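Local coordinates for protein aminopeptidase N (Francisella tularensis subsp. tularensis, PDB 5DLL) that is a zinc-dependent M1-family aminopeptidase that releases N-terminal amino acids from peptides and probably takes part in the breakdown of intracellular peptides, at residues F192-L198 / G317-T321. Sequence-based numbering, arbitrary orientation.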
# COMPACT_ATOMS: atom_id res chain seq x y z
N PHE A 192 -25.39 -13.00 2.24
CA PHE A 192 -24.18 -13.68 2.73
C PHE A 192 -23.79 -13.13 4.09
O PHE A 192 -23.70 -11.91 4.27
CB PHE A 192 -23.02 -13.53 1.74
CG PHE A 192 -23.38 -13.88 0.32
CD1 PHE A 192 -23.46 -15.20 -0.08
CD2 PHE A 192 -23.65 -12.88 -0.60
CE1 PHE A 192 -23.81 -15.53 -1.38
CE2 PHE A 192 -24.00 -13.19 -1.90
CZ PHE A 192 -24.08 -14.52 -2.29
N LYS A 193 -23.56 -14.04 5.03
CA LYS A 193 -23.08 -13.70 6.37
C LYS A 193 -21.81 -12.83 6.30
O LYS A 193 -20.87 -13.15 5.58
CB LYS A 193 -22.78 -14.98 7.17
CG LYS A 193 -24.00 -15.80 7.52
CD LYS A 193 -23.63 -17.22 7.95
CE LYS A 193 -23.01 -17.26 9.35
NZ LYS A 193 -23.97 -16.92 10.43
N LYS A 194 -21.81 -11.73 7.05
CA LYS A 194 -20.64 -10.86 7.15
C LYS A 194 -20.51 -10.26 8.54
O LYS A 194 -21.51 -10.09 9.24
CB LYS A 194 -20.71 -9.73 6.12
CG LYS A 194 -21.79 -8.68 6.35
CD LYS A 194 -21.62 -7.52 5.38
CE LYS A 194 -22.64 -6.41 5.60
NZ LYS A 194 -23.92 -6.65 4.88
N PRO A 195 -19.27 -9.93 8.95
CA PRO A 195 -19.08 -9.19 10.20
C PRO A 195 -19.51 -7.73 10.03
O PRO A 195 -19.53 -7.21 8.92
CB PRO A 195 -17.57 -9.31 10.45
CG PRO A 195 -16.97 -9.49 9.10
CD PRO A 195 -17.99 -10.20 8.25
N CYS A 196 -19.84 -7.07 11.13
CA CYS A 196 -20.41 -5.73 11.06
C CYS A 196 -19.44 -4.65 10.57
O CYS A 196 -19.90 -3.61 10.10
CB CYS A 196 -21.02 -5.32 12.42
SG CYS A 196 -19.91 -5.45 13.84
N TYR A 197 -18.13 -4.88 10.65
CA TYR A 197 -17.16 -3.87 10.21
C TYR A 197 -17.24 -3.59 8.70
O TYR A 197 -16.73 -2.58 8.22
CB TYR A 197 -15.72 -4.25 10.63
CG TYR A 197 -15.03 -5.29 9.77
CD1 TYR A 197 -14.38 -4.92 8.59
CD2 TYR A 197 -14.99 -6.63 10.14
CE1 TYR A 197 -13.73 -5.86 7.80
CE2 TYR A 197 -14.34 -7.58 9.36
CZ TYR A 197 -13.72 -7.19 8.18
OH TYR A 197 -13.08 -8.12 7.39
N LEU A 198 -17.89 -4.50 7.97
CA LEU A 198 -18.15 -4.34 6.54
C LEU A 198 -19.53 -3.77 6.24
O LEU A 198 -19.91 -3.66 5.07
CB LEU A 198 -18.03 -5.69 5.84
CG LEU A 198 -16.67 -6.34 5.96
CD1 LEU A 198 -16.78 -7.78 5.52
CD2 LEU A 198 -15.63 -5.58 5.16
N GLY A 317 -11.79 -11.45 2.65
CA GLY A 317 -12.06 -10.45 3.68
C GLY A 317 -13.53 -10.41 4.05
O GLY A 317 -13.88 -10.45 5.23
N ASP A 318 -14.39 -10.32 3.04
CA ASP A 318 -15.83 -10.19 3.25
C ASP A 318 -16.52 -11.55 3.29
O ASP A 318 -17.31 -11.83 4.18
CB ASP A 318 -16.47 -9.31 2.17
CG ASP A 318 -15.87 -7.91 2.10
OD1 ASP A 318 -14.85 -7.64 2.78
OD2 ASP A 318 -16.42 -7.07 1.36
N ARG A 319 -16.22 -12.39 2.31
CA ARG A 319 -16.86 -13.69 2.20
C ARG A 319 -16.25 -14.69 3.19
O ARG A 319 -16.96 -15.46 3.82
CB ARG A 319 -16.77 -14.19 0.77
CG ARG A 319 -17.81 -15.22 0.41
CD ARG A 319 -19.17 -14.61 0.11
NE ARG A 319 -20.12 -15.68 -0.17
CZ ARG A 319 -20.43 -16.14 -1.38
NH1 ARG A 319 -19.90 -15.62 -2.48
NH2 ARG A 319 -21.29 -17.14 -1.49
N VAL A 320 -14.92 -14.65 3.32
CA VAL A 320 -14.21 -15.30 4.41
C VAL A 320 -13.39 -14.23 5.10
O VAL A 320 -12.56 -13.59 4.45
CB VAL A 320 -13.25 -16.40 3.91
CG1 VAL A 320 -12.65 -17.17 5.09
CG2 VAL A 320 -13.97 -17.35 2.95
N THR A 321 -13.62 -14.04 6.40
CA THR A 321 -13.02 -12.93 7.15
C THR A 321 -12.01 -13.38 8.21
O THR A 321 -11.71 -14.57 8.34
CB THR A 321 -14.13 -12.05 7.81
OG1 THR A 321 -13.58 -10.79 8.20
CG2 THR A 321 -14.76 -12.74 9.02
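The guanidinium of Arg319 lies over one face of the Phe192 ring as an off-centre cation-pi pair, CZ of Arg319 3.9 Å from the centroid of the Phe192 ring and displaced toward its CD1-CE1 side. The two planes are inclined by 46°, a slant rather than a flat stack. Arg319 gets there with CG anti to the backbone N (chi1 -157°) and a bend at chi2, which carries its end back toward Phe192, where the chain turns a corner; Asp424 and Asp258 form long, weak ion pairs with it. At the other end of the contact, Tyr197 OH and Thr321 OG1 share a 2.8 Å hydrogen bond, OG1 at the edge of the Tyr197 ring, near its plane. In this M1 peptidase, 192-198 falls in the N-terminal domain; 317-321, in the catalytic domain, runs from the weakly bonded last turn of helix 314-319 into strand 321-322, shortly after the HExxH zinc motif (His309 to His313), so the contact joins the two domains close to the zinc site. Leu198 spreads its two methyls over the Asp318 carboxylate, with CD2 of Leu198 3.2 Å from OD1 of Asp318; the Asp318 side chain also lies about 4 Å, at nearest atoms, from that of the zinc ligand His313. Beside the Tyr197-Thr321 bond, Pro195 and Thr321 meet tip to tip, CG of Pro195 3.9 Å from CG2 of Thr321, and Met150 of strand 150-160 touches both.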